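Local structure of 3-oxo-tetronate kinase (Salmonella typhimurium, 3DQQ) at residues G165-I170 against Y196-A201; R123-G128 against S153-L158; R278-A283 against P311-T316; R252-S257 against Q300-Q305; P28-N33 against E42-V47. The protein probably phosphorylates 3-oxo-tetronate to 3-oxo-tetronate 4-phosphate with ATP, as a member of the four-carbon acid sugar kinase family. One frame throughout, in Å; residues are numbered along the deposited sequence.

Interaction 1 of 5, residues G165-I170 against Y196-A201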
# COMPACT_ATOMS: atom_id res chain seq x y z
N GLY A 165 -32.42 -19.57 -3.13
CA GLY A 165 -33.52 -19.80 -2.20
C GLY A 165 -33.68 -18.73 -1.14
O GLY A 165 -33.03 -17.68 -1.15
N ARG A 166 -34.54 -19.03 -0.19
CA ARG A 166 -34.80 -18.16 0.94
C ARG A 166 -33.97 -18.56 2.11
O ARG A 166 -33.78 -19.76 2.37
CB ARG A 166 -36.25 -18.24 1.33
CG ARG A 166 -37.09 -17.70 0.24
CD ARG A 166 -38.49 -17.38 0.74
NE ARG A 166 -39.16 -18.61 1.19
CZ ARG A 166 -39.69 -18.82 2.40
NH1 ARG A 166 -39.64 -17.89 3.38
NH2 ARG A 166 -40.25 -20.03 2.61
N CYS A 167 -33.54 -17.56 2.84
CA CYS A 167 -32.60 -17.71 3.91
C CYS A 167 -33.15 -17.25 5.26
O CYS A 167 -33.61 -16.18 5.37
CB CYS A 167 -31.41 -16.85 3.57
SG CYS A 167 -30.10 -17.02 4.74
N GLY A 168 -33.05 -18.07 6.29
CA GLY A 168 -33.60 -17.80 7.62
C GLY A 168 -32.53 -17.46 8.62
O GLY A 168 -31.42 -17.26 8.24
N VAL A 169 -32.88 -17.37 9.89
CA VAL A 169 -31.96 -17.01 10.97
C VAL A 169 -32.24 -17.85 12.22
O VAL A 169 -33.36 -18.10 12.51
CB VAL A 169 -32.05 -15.51 11.35
CG1 VAL A 169 -31.08 -15.19 12.49
CG2 VAL A 169 -31.73 -14.62 10.15
N ILE A 170 -31.20 -18.34 12.90
CA ILE A 170 -31.34 -18.90 14.24
C ILE A 170 -30.66 -17.91 15.17
O ILE A 170 -29.47 -17.78 15.15
CB ILE A 170 -30.68 -20.28 14.40
CG1 ILE A 170 -31.22 -21.26 13.36
CG2 ILE A 170 -30.89 -20.85 15.80
CD1 ILE A 170 -32.61 -21.63 13.54
N TYR A 196 -31.70 -22.14 3.42
CA TYR A 196 -30.53 -21.90 4.24
C TYR A 196 -30.92 -21.22 5.54
O TYR A 196 -31.99 -20.60 5.64
CB TYR A 196 -29.49 -21.02 3.54
CG TYR A 196 -29.59 -20.93 2.04
CD1 TYR A 196 -28.92 -21.83 1.23
CD2 TYR A 196 -30.33 -19.92 1.42
CE1 TYR A 196 -29.01 -21.73 -0.16
CE2 TYR A 196 -30.43 -19.83 0.02
CZ TYR A 196 -29.78 -20.74 -0.77
OH TYR A 196 -29.87 -20.64 -2.15
N ALA A 197 -30.02 -21.32 6.52
CA ALA A 197 -30.25 -20.72 7.83
C ALA A 197 -28.96 -20.12 8.28
O ALA A 197 -27.96 -20.82 8.32
CB ALA A 197 -30.71 -21.78 8.83
N VAL A 198 -28.96 -18.83 8.59
CA VAL A 198 -27.83 -18.17 9.21
C VAL A 198 -27.89 -18.46 10.69
O VAL A 198 -28.97 -18.45 11.31
CB VAL A 198 -27.84 -16.65 8.99
CG1 VAL A 198 -26.65 -15.96 9.75
CG2 VAL A 198 -27.73 -16.33 7.52
N LEU A 199 -26.73 -18.72 11.26
CA LEU A 199 -26.61 -19.08 12.69
C LEU A 199 -25.84 -18.01 13.47
O LEU A 199 -24.73 -17.63 13.09
CB LEU A 199 -25.86 -20.41 12.79
CG LEU A 199 -26.65 -21.71 12.74
CD1 LEU A 199 -27.76 -21.60 11.75
CD2 LEU A 199 -25.66 -22.88 12.45
N ASP A 200 -26.43 -17.52 14.55
CA ASP A 200 -25.76 -16.51 15.35
C ASP A 200 -24.60 -17.09 16.16
O ASP A 200 -24.57 -18.27 16.46
CB ASP A 200 -26.76 -15.87 16.32
CG ASP A 200 -27.76 -14.88 15.63
OD1 ASP A 200 -27.89 -14.86 14.37
OD2 ASP A 200 -28.45 -14.13 16.41
N ALA A 201 -23.64 -16.24 16.50
CA ALA A 201 -22.62 -16.57 17.47
C ALA A 201 -22.00 -15.26 18.00
O ALA A 201 -21.56 -14.41 17.24
CB ALA A 201 -21.57 -17.44 16.85
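G168 and Y196 begin a run of firm backbone hydrogen bonds. G168 N donates to Y196 O over 2.8 Å, and V198 N answers to G168 O over 2.9 Å. I170 N then reaches V198 O at 2.7 Å, and D200 N reaches I170 O. A weak bond from Y196 N to R166 O lies before them. This is parallel pairing. Strand 167-170 is the outermost strand of its sheet within the chain, in the sugar-binding N-terminal domain, and helices 172-177 and 179-191 lead from it to strand 196-199.

Polar side chains act at both ends. G165 N donates to Y196 OH over 2.9 Å, and that hydroxyl also hydrogen-bonds D101. The tyrosine ring presents its edge to G165 O and C167 CB. At the other end D200 OD1 touches V169 CG1, while D200 OD2 hydrogen-bonds Q127 N and A172 N.

Apolar contacts use both faces. On the face of C167 and V198, helix 155-160 packs; C167 SG is turned away from its own backbone N (chi1 -176°) and meets V198 CG2 at 3.7 Å. On the other, I170 and L199 point the same way, CG1 of I170 lying 3.8 Å from CD1 of L199, and helix 179-191 covers I170.

Interaction 2 of 5, residues R123-G128 against S153-L158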
# COMPACT_ATOMS: atom_id res chain seq x y z
N ARG A 123 -15.51 -11.39 14.80
CA ARG A 123 -16.64 -11.51 13.94
C ARG A 123 -17.75 -12.18 14.67
O ARG A 123 -17.61 -13.33 15.11
CB ARG A 123 -16.27 -12.30 12.75
CG ARG A 123 -15.93 -11.38 11.66
CD ARG A 123 -14.69 -11.76 11.01
NE ARG A 123 -13.58 -11.25 11.75
CZ ARG A 123 -12.45 -10.88 11.18
NH1 ARG A 123 -12.31 -10.96 9.85
NH2 ARG A 123 -11.46 -10.41 11.92
N THR A 124 -18.86 -11.47 14.83
CA THR A 124 -19.97 -12.05 15.54
C THR A 124 -21.20 -11.87 14.69
O THR A 124 -21.22 -11.04 13.81
CB THR A 124 -20.07 -11.46 16.98
OG1 THR A 124 -20.10 -10.05 16.92
CG2 THR A 124 -18.85 -11.89 17.86
N VAL A 125 -22.22 -12.66 14.94
CA VAL A 125 -23.44 -12.54 14.22
C VAL A 125 -24.59 -12.51 15.22
O VAL A 125 -24.69 -13.39 16.08
CB VAL A 125 -23.62 -13.76 13.24
CG1 VAL A 125 -25.03 -13.76 12.65
CG2 VAL A 125 -22.53 -13.72 12.18
N TYR A 126 -25.47 -11.51 15.10
CA TYR A 126 -26.64 -11.38 15.99
C TYR A 126 -27.87 -11.05 15.16
O TYR A 126 -27.83 -10.16 14.34
CB TYR A 126 -26.40 -10.33 17.07
CG TYR A 126 -27.56 -10.17 18.00
CD1 TYR A 126 -28.33 -9.01 18.03
CD2 TYR A 126 -27.91 -11.17 18.85
CE1 TYR A 126 -29.39 -8.87 18.86
CE2 TYR A 126 -28.99 -11.04 19.70
CZ TYR A 126 -29.71 -9.90 19.69
OH TYR A 126 -30.78 -9.82 20.54
N GLN A 127 -28.95 -11.80 15.36
CA GLN A 127 -30.15 -11.74 14.52
C GLN A 127 -29.91 -11.84 13.01
O GLN A 127 -30.76 -11.40 12.19
CB GLN A 127 -30.94 -10.48 14.81
CG GLN A 127 -31.28 -10.30 16.26
CD GLN A 127 -32.23 -11.33 16.80
OE1 GLN A 127 -33.09 -11.86 16.11
NE2 GLN A 127 -32.07 -11.62 18.06
N GLY A 128 -28.77 -12.42 12.65
CA GLY A 128 -28.40 -12.55 11.25
C GLY A 128 -27.55 -11.45 10.68
O GLY A 128 -27.15 -11.53 9.51
N SER A 153 -25.15 -5.51 5.93
CA SER A 153 -24.66 -6.33 7.00
C SER A 153 -25.59 -7.49 7.28
O SER A 153 -25.26 -8.32 8.12
CB SER A 153 -24.50 -5.49 8.28
OG SER A 153 -23.82 -4.26 8.01
N TYR A 154 -26.73 -7.56 6.59
CA TYR A 154 -27.73 -8.58 6.90
C TYR A 154 -27.53 -9.85 6.03
O TYR A 154 -27.76 -9.83 4.81
CB TYR A 154 -29.10 -8.00 6.69
CG TYR A 154 -30.23 -8.86 7.24
CD1 TYR A 154 -30.23 -9.28 8.54
CD2 TYR A 154 -31.32 -9.23 6.45
CE1 TYR A 154 -31.25 -10.05 9.04
CE2 TYR A 154 -32.35 -10.03 6.95
CZ TYR A 154 -32.31 -10.42 8.24
OH TYR A 154 -33.33 -11.19 8.77
N LEU A 155 -27.06 -10.93 6.66
CA LEU A 155 -26.54 -12.05 5.92
C LEU A 155 -27.58 -12.68 5.02
O LEU A 155 -27.31 -12.97 3.85
CB LEU A 155 -25.90 -13.05 6.86
CG LEU A 155 -24.49 -12.65 7.36
CD1 LEU A 155 -24.13 -13.39 8.68
CD2 LEU A 155 -23.44 -12.89 6.28
N PRO A 156 -28.79 -12.84 5.51
CA PRO A 156 -29.82 -13.39 4.62
C PRO A 156 -30.08 -12.59 3.35
O PRO A 156 -30.41 -13.18 2.33
CB PRO A 156 -31.08 -13.40 5.50
CG PRO A 156 -30.63 -13.33 6.84
CD PRO A 156 -29.36 -12.52 6.82
N ARG A 157 -29.99 -11.25 3.41
CA ARG A 157 -30.06 -10.44 2.19
C ARG A 157 -28.85 -10.64 1.34
O ARG A 157 -28.99 -10.82 0.15
CB ARG A 157 -30.21 -8.95 2.45
CG ARG A 157 -31.64 -8.47 2.41
CD ARG A 157 -31.71 -6.98 2.16
NE ARG A 157 -30.99 -6.22 3.19
CZ ARG A 157 -31.49 -5.94 4.40
NH1 ARG A 157 -32.70 -6.30 4.74
NH2 ARG A 157 -30.75 -5.28 5.28
N LEU A 158 -27.66 -10.60 1.94
CA LEU A 158 -26.42 -10.82 1.19
C LEU A 158 -26.48 -12.16 0.50
O LEU A 158 -26.01 -12.26 -0.65
CB LEU A 158 -25.21 -10.83 2.12
CG LEU A 158 -24.80 -9.47 2.68
CD1 LEU A 158 -23.68 -9.61 3.68
CD2 LEU A 158 -24.41 -8.55 1.56
O HOH W 1 -33.18 -11.57 11.37
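The carbonyl oxygen of G128 takes the N-H of L155, which joins the turn after strand 123-126 to the start of helix 155-160. The bond from L155 N to G128 O is 2.9 Å long and nearly straight (165°). The leucine side chain then runs past the same oxygen. Its CB stands 3.3 Å from G128 O, and CG follows at 3.6 Å. CG lies beside the backbone N (chi1 -78°), which keeps the branch close to G128. CD1 also lies near G128 O, and it extends to V125 CG2 at 3.9 Å. L130 and V198 pack around this pair.

Q127 and G128 have the positive phi angles of a type I' turn between antiparallel strands 123-126 and 129-132, a tight beta hairpin. Y154, at the N-cap position, sets its ring edge toward Q127 O, with CE1 3.5 Å from that oxygen. One ring face carries P156 CD over its centre. A water links Q127 O, to which it donates at 2.6 Å, with Y154 OH.

An amide in the first turn of a helix has no carbonyl within the helix to bond. G128 O meets that need for L155, and P156 has no N-H to satisfy.

Interaction 3 of 5, residues R278-A283 against P311-T316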
# COMPACT_ATOMS: atom_id res chain seq x y z
N ARG A 278 20.90 -11.12 4.44
CA ARG A 278 21.37 -10.70 3.15
C ARG A 278 20.16 -10.15 2.41
O ARG A 278 19.10 -10.79 2.37
CB ARG A 278 21.98 -11.90 2.47
CG ARG A 278 22.81 -11.60 1.29
CD ARG A 278 24.28 -11.48 1.59
NE ARG A 278 25.04 -12.10 0.49
CZ ARG A 278 25.02 -11.68 -0.78
NH1 ARG A 278 24.30 -10.62 -1.17
NH2 ARG A 278 25.71 -12.34 -1.68
N ASP A 279 20.30 -8.93 1.87
CA ASP A 279 19.23 -8.24 1.18
C ASP A 279 19.30 -8.48 -0.29
O ASP A 279 20.33 -8.31 -0.88
CB ASP A 279 19.36 -6.75 1.39
CG ASP A 279 18.90 -6.32 2.76
OD1 ASP A 279 17.66 -6.43 3.04
OD2 ASP A 279 19.77 -5.87 3.54
N VAL A 280 18.18 -8.85 -0.89
CA VAL A 280 18.13 -9.16 -2.29
C VAL A 280 18.35 -7.91 -3.13
O VAL A 280 17.57 -6.97 -3.02
CB VAL A 280 16.76 -9.74 -2.65
CG1 VAL A 280 16.66 -9.94 -4.13
CG2 VAL A 280 16.50 -11.01 -1.91
N ASP A 281 19.40 -7.90 -3.96
CA ASP A 281 19.65 -6.77 -4.87
C ASP A 281 18.93 -6.93 -6.20
O ASP A 281 19.24 -7.77 -7.02
CB ASP A 281 21.13 -6.54 -5.11
CG ASP A 281 21.40 -5.37 -6.06
OD1 ASP A 281 20.73 -4.32 -5.99
OD2 ASP A 281 22.28 -5.49 -6.91
N VAL A 282 17.94 -6.09 -6.40
CA VAL A 282 17.18 -6.06 -7.61
C VAL A 282 18.04 -5.88 -8.86
O VAL A 282 17.72 -6.46 -9.89
CB VAL A 282 16.16 -4.92 -7.54
CG1 VAL A 282 15.33 -4.88 -8.81
CG2 VAL A 282 15.28 -5.13 -6.32
N ALA A 283 19.14 -5.12 -8.82
CA ALA A 283 19.97 -5.03 -10.04
C ALA A 283 20.61 -6.37 -10.40
O ALA A 283 21.21 -6.50 -11.44
CB ALA A 283 21.04 -3.95 -9.93
N PRO A 311 19.80 -18.23 8.66
CA PRO A 311 20.07 -17.10 7.81
C PRO A 311 18.82 -16.58 7.13
O PRO A 311 17.92 -17.35 6.85
CB PRO A 311 20.98 -17.68 6.74
CG PRO A 311 21.60 -18.85 7.38
CD PRO A 311 20.55 -19.42 8.23
N MET A 312 18.77 -15.28 6.89
CA MET A 312 17.62 -14.64 6.24
C MET A 312 18.01 -14.08 4.87
O MET A 312 19.08 -13.50 4.69
CB MET A 312 17.08 -13.53 7.09
CG MET A 312 15.91 -12.82 6.47
SD MET A 312 15.20 -11.63 7.61
CE MET A 312 13.83 -12.56 8.10
N ILE A 313 17.15 -14.29 3.89
CA ILE A 313 17.25 -13.55 2.64
C ILE A 313 15.97 -12.74 2.50
O ILE A 313 14.87 -13.29 2.34
CB ILE A 313 17.49 -14.49 1.49
CG1 ILE A 313 18.88 -15.03 1.65
CG2 ILE A 313 17.31 -13.79 0.12
CD1 ILE A 313 19.11 -16.10 0.72
N SER A 314 16.14 -11.43 2.60
CA SER A 314 15.05 -10.51 2.67
C SER A 314 15.02 -9.65 1.44
O SER A 314 16.04 -9.18 1.00
CB SER A 314 15.22 -9.62 3.88
OG SER A 314 14.32 -8.52 3.82
N ALA A 315 13.81 -9.43 0.93
CA ALA A 315 13.58 -8.57 -0.21
C ALA A 315 12.79 -7.35 0.26
O ALA A 315 12.29 -6.57 -0.55
CB ALA A 315 12.82 -9.32 -1.25
N THR A 316 12.71 -7.14 1.56
CA THR A 316 11.83 -6.10 2.06
C THR A 316 12.44 -4.67 1.92
O THR A 316 11.71 -3.69 1.80
CB THR A 316 11.20 -6.46 3.48
OG1 THR A 316 11.98 -5.88 4.52
CG2 THR A 316 11.01 -8.01 3.71
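The carboxylate of D279 lies on the same face of the sheet as S314. Its OD1 merely lies near S314 OG, at 4.0 Å, too far for a bond. Its other oxygen, OD2, forms a salt bridge with R272. R278 starts on the opposite face. Its guanidinium leads away from strand 312-314 and makes a cation-pi contact with W301 of helix 288-304.

Strand 277-279, helix 288-304 and strand 312-314 form a beta-alpha-beta unit of the nucleotide-binding C-terminal domain. The contact is the parallel pairing of its two strands. S314 N donates to R278 O over 3.0 Å, and V280 N to S314 O over 2.9 Å. A bond from R278 N to M312 O is weak. The alpha carbons of I313 and D279 add C-H...O contacts to R278 O and S314 O.

The side chains of V280 and I313 are set roughly perpendicular, and their CG2 methyls meet at 3.5 Å. V280 CG2 also reaches A315 CB. Helix 336-351 covers this side through L341, L345 and F342. A315 is about 7 Å, side chain to side chain, from T364, a probable ATP-binding residue. Helix 262-271 covers the S314 side.

Past the strand the chain folds into an ST turn. S314 OG sits beside its own carbonyl carbon (chi1 167°) and accepts from T316 N at 3.1 Å and 168°.

Interaction 4 of 5, residues R252-S257 against Q300-Q305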
# COMPACT_ATOMS: atom_id res chain seq x y z
N ARG A 252 18.64 -27.90 8.93
CA ARG A 252 18.85 -26.48 8.92
C ARG A 252 17.62 -25.75 8.33
O ARG A 252 16.85 -26.32 7.55
CB ARG A 252 20.16 -26.13 8.19
CG ARG A 252 20.34 -24.59 7.95
CD ARG A 252 21.06 -23.80 9.08
NE ARG A 252 22.14 -22.98 8.51
CZ ARG A 252 23.21 -23.46 7.83
NH1 ARG A 252 23.40 -24.78 7.60
NH2 ARG A 252 24.12 -22.60 7.36
N ALA A 253 17.44 -24.51 8.80
CA ALA A 253 16.36 -23.63 8.40
C ALA A 253 16.87 -22.34 7.71
O ALA A 253 18.03 -21.95 7.80
CB ALA A 253 15.54 -23.27 9.61
N VAL A 254 15.94 -21.69 7.02
CA VAL A 254 16.22 -20.49 6.29
C VAL A 254 14.97 -19.62 6.42
O VAL A 254 13.87 -20.14 6.45
CB VAL A 254 16.52 -20.81 4.83
CG1 VAL A 254 15.32 -21.43 4.15
CG2 VAL A 254 16.99 -19.55 4.13
N VAL A 255 15.15 -18.30 6.58
CA VAL A 255 14.04 -17.36 6.46
C VAL A 255 14.09 -16.73 5.07
O VAL A 255 15.13 -16.19 4.68
CB VAL A 255 14.09 -16.25 7.52
CG1 VAL A 255 12.93 -15.27 7.34
CG2 VAL A 255 14.09 -16.86 8.90
N LEU A 256 13.00 -16.81 4.33
CA LEU A 256 12.87 -16.17 3.03
C LEU A 256 11.75 -15.13 3.15
O LEU A 256 10.58 -15.46 3.26
CB LEU A 256 12.54 -17.19 1.94
CG LEU A 256 13.54 -18.29 1.61
CD1 LEU A 256 13.01 -19.19 0.47
CD2 LEU A 256 14.92 -17.75 1.27
N SER A 257 12.12 -13.85 3.13
CA SER A 257 11.15 -12.78 3.28
C SER A 257 10.92 -12.00 1.99
O SER A 257 11.85 -11.37 1.48
CB SER A 257 11.63 -11.84 4.37
OG SER A 257 10.57 -11.03 4.77
N GLN A 300 24.60 -20.78 -1.85
CA GLN A 300 25.93 -21.06 -1.32
C GLN A 300 26.19 -20.18 -0.13
O GLN A 300 26.76 -20.61 0.84
CB GLN A 300 26.99 -20.86 -2.40
CG GLN A 300 26.92 -21.90 -3.55
CD GLN A 300 27.05 -23.37 -3.04
OE1 GLN A 300 26.08 -24.14 -3.02
NE2 GLN A 300 28.24 -23.72 -2.58
N TRP A 301 25.71 -18.95 -0.16
CA TRP A 301 25.89 -18.10 0.99
C TRP A 301 25.14 -18.66 2.21
O TRP A 301 25.72 -18.75 3.29
CB TRP A 301 25.43 -16.69 0.71
CG TRP A 301 25.59 -15.81 1.90
CD1 TRP A 301 26.72 -15.18 2.28
CD2 TRP A 301 24.60 -15.47 2.87
NE1 TRP A 301 26.51 -14.46 3.42
CE2 TRP A 301 25.21 -14.61 3.81
CE3 TRP A 301 23.25 -15.81 3.04
CZ2 TRP A 301 24.53 -14.09 4.89
CZ3 TRP A 301 22.57 -15.28 4.11
CH2 TRP A 301 23.22 -14.42 5.03
N VAL A 302 23.87 -19.01 2.02
CA VAL A 302 23.09 -19.49 3.13
C VAL A 302 23.75 -20.76 3.68
O VAL A 302 23.98 -20.89 4.88
CB VAL A 302 21.62 -19.80 2.74
CG1 VAL A 302 20.95 -20.52 3.89
CG2 VAL A 302 20.84 -18.54 2.38
N LEU A 303 24.07 -21.68 2.79
CA LEU A 303 24.59 -22.98 3.19
C LEU A 303 25.94 -22.87 3.86
O LEU A 303 26.31 -23.68 4.69
CB LEU A 303 24.71 -23.91 1.99
CG LEU A 303 23.38 -24.29 1.34
CD1 LEU A 303 23.62 -24.79 -0.06
CD2 LEU A 303 22.61 -25.28 2.20
N SER A 304 26.73 -21.88 3.51
CA SER A 304 28.02 -21.80 4.14
C SER A 304 27.98 -21.00 5.46
O SER A 304 28.97 -20.92 6.15
CB SER A 304 29.03 -21.26 3.15
OG SER A 304 28.80 -19.89 2.95
N GLN A 305 26.83 -20.46 5.85
CA GLN A 305 26.73 -19.85 7.18
C GLN A 305 26.82 -20.91 8.25
O GLN A 305 26.66 -22.10 8.02
CB GLN A 305 25.41 -19.12 7.40
CG GLN A 305 25.20 -17.95 6.53
CD GLN A 305 26.40 -17.06 6.49
OE1 GLN A 305 26.70 -16.36 7.45
NE2 GLN A 305 27.09 -17.07 5.36
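Strand 253-257 runs beside the late part of helix 288-304, with the CA atoms of V254 and V302 7.6 Å apart. These two valines make the apolar part of the contact. One side chain lies crosswise to the other, and V254 CG2 meets V302 CG1 at 4.1 Å. L349 of helix 336-351 packs on both, so the pair belongs to the layer between sheet and helices in the nucleotide-binding C-terminal domain.

R252 makes the polar part. Its side chain sets out extended (chi1 171°), then takes two kinks that carry NH2 over to the end of segment 300-305. There NH2 is 2.7 Å from Q305 O and 3.0 Å from V302 O, but the angles are too poor for hydrogen bonds. L303 O lies at the guanidinium edge, near its plane, 3.6 Å from NH2.

The segment 300-305 holds itself together as well. Q305 NE2 donates to W301 O over 3.0 Å, almost within its amide plane, and lies over one face of the W301 ring. S304 OG donates to Q300 O, which also takes S304 N from its opposite face.

The positive group of R252 probably gains from the partial negative charge of the carbonyls near it.

Interaction 5 of 5, residues P28-N33 against E42-V47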
# COMPACT_ATOMS: atom_id res chain seq x y z
N PRO A 28 -6.40 -34.28 13.37
CA PRO A 28 -5.31 -34.32 12.42
C PRO A 28 -5.78 -34.00 11.02
O PRO A 28 -6.75 -34.55 10.59
CB PRO A 28 -4.87 -35.78 12.46
CG PRO A 28 -5.14 -36.16 13.78
CD PRO A 28 -6.44 -35.52 14.14
N THR A 29 -5.07 -33.15 10.31
CA THR A 29 -5.59 -32.56 9.09
C THR A 29 -4.48 -32.35 8.06
O THR A 29 -3.46 -31.79 8.39
CB THR A 29 -6.22 -31.19 9.40
OG1 THR A 29 -7.26 -31.37 10.36
CG2 THR A 29 -6.76 -30.53 8.13
N VAL A 30 -4.71 -32.77 6.83
CA VAL A 30 -3.85 -32.45 5.73
C VAL A 30 -4.53 -31.35 4.91
O VAL A 30 -5.73 -31.41 4.73
CB VAL A 30 -3.68 -33.66 4.84
CG1 VAL A 30 -3.16 -33.19 3.49
CG2 VAL A 30 -2.80 -34.70 5.53
N GLN A 31 -3.79 -30.35 4.44
CA GLN A 31 -4.31 -29.43 3.43
C GLN A 31 -3.73 -29.82 2.11
O GLN A 31 -2.55 -30.06 2.03
CB GLN A 31 -3.88 -28.01 3.73
CG GLN A 31 -4.25 -26.93 2.66
CD GLN A 31 -3.87 -25.50 3.13
OE1 GLN A 31 -3.77 -25.25 4.33
NE2 GLN A 31 -3.67 -24.57 2.19
N ILE A 32 -4.57 -29.90 1.08
CA ILE A 32 -4.10 -30.13 -0.29
C ILE A 32 -4.45 -28.91 -1.12
O ILE A 32 -5.57 -28.47 -1.07
CB ILE A 32 -4.77 -31.36 -0.95
CG1 ILE A 32 -4.52 -32.60 -0.10
CG2 ILE A 32 -4.28 -31.51 -2.41
CD1 ILE A 32 -5.20 -33.92 -0.60
N ASN A 33 -3.51 -28.40 -1.91
CA ASN A 33 -3.80 -27.21 -2.75
C ASN A 33 -4.20 -27.60 -4.14
O ASN A 33 -3.59 -28.44 -4.75
CB ASN A 33 -2.64 -26.26 -2.71
CG ASN A 33 -2.31 -25.86 -1.27
OD1 ASN A 33 -3.23 -25.51 -0.48
ND2 ASN A 33 -1.02 -26.01 -0.88
N GLU A 42 -2.47 -40.42 4.19
CA GLU A 42 -2.43 -41.06 5.48
C GLU A 42 -2.35 -40.04 6.59
O GLU A 42 -2.13 -38.85 6.35
CB GLU A 42 -1.23 -41.98 5.53
CG GLU A 42 -1.34 -43.05 4.44
CD GLU A 42 -0.40 -44.24 4.61
OE1 GLU A 42 0.76 -44.12 4.09
OE2 GLU A 42 -0.82 -45.27 5.23
N GLY A 43 -2.63 -40.51 7.79
CA GLY A 43 -2.39 -39.75 8.99
C GLY A 43 -3.27 -38.57 9.31
O GLY A 43 -2.85 -37.73 10.12
N CYS A 44 -4.47 -38.49 8.71
CA CYS A 44 -5.42 -37.42 9.06
C CYS A 44 -6.90 -37.80 9.03
O CYS A 44 -7.30 -38.70 8.33
CB CYS A 44 -5.24 -36.28 8.10
SG CYS A 44 -5.55 -36.80 6.41
N ASP A 45 -7.72 -37.05 9.78
CA ASP A 45 -9.15 -37.28 9.82
C ASP A 45 -9.94 -36.25 9.05
O ASP A 45 -11.10 -36.46 8.79
CB ASP A 45 -9.66 -37.24 11.26
CG ASP A 45 -9.00 -38.29 12.15
OD1 ASP A 45 -8.49 -39.34 11.67
OD2 ASP A 45 -9.02 -38.06 13.38
N ALA A 46 -9.32 -35.13 8.73
CA ALA A 46 -9.92 -34.07 7.93
C ALA A 46 -8.97 -33.78 6.76
O ALA A 46 -7.78 -33.92 6.90
CB ALA A 46 -10.14 -32.84 8.76
N VAL A 47 -9.53 -33.43 5.61
CA VAL A 47 -8.78 -32.88 4.52
C VAL A 47 -9.34 -31.52 4.15
O VAL A 47 -10.52 -31.38 3.98
CB VAL A 47 -8.80 -33.79 3.29
CG1 VAL A 47 -8.00 -33.16 2.15
CG2 VAL A 47 -8.21 -35.11 3.62
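At the apolar centre of the contact, V30 CG2 and C44 SG meet at 3.6 Å. C44 swings its sulfur between its backbone N and its carbonyl carbon (chi1 60°), and this aims it at the valine. On the same side I32 CD1 meets V47 CG1 at 4.0 Å. P28 CB packs loosely on C44 CB. On the other face T29 and A46 pair up, with T29 OG1 3.6 Å from A46 CB. That hydroxyl finds its hydrogen bond at M27 O, and L22 of helix 12-24 covers the threonine.

Strands 29-33 and 46-50 are parallel neighbours in the sugar-binding N-terminal domain. V30 N donates to A46 O over 3.3 Å. T29 and V47 add CA-H...O contacts to A46 O and V30 O.

Just ahead of these pairs, P28 O accepts from both D45 N, at 2.8 Å, and A46 N, at 3.2 Å. The A46 bond lies in the carbonyl plane and the D45 bond is tilted 34° from it. Outermost, the D45 side chain runs beside P28. Outside the two segments, K4 is a long, weak ionic partner of D45 OD2.

One carbonyl serves two successive amides, consistent with a bulge-like offset that still gives D45 N a partner.

How the interactions relate
From the N terminus, interaction 5 closes a short loop of eight residues between two adjoining parallel strands. Interaction 2 follows in series, closing 24 residues between hairpin 123-132 and helix 155-160. Interaction 1 then closes 25 mostly helical residues at the far edge of the same domain. Interactions 1 and 2 touch, with centres 9 Å apart: A201 O probably accepts from V125 N. In the C-terminal domain, 252-257/300-305 and 278-283/311-316 cross along the chain. They also touch: strands 253-257 and 312-314 are neighbours in the sheet, and helix 288-304, which leads into strand 312-314, also packs on 253-257. Interactions 1 and 3 lie on opposite sides of the chain's centre, 49 Å apart between centres.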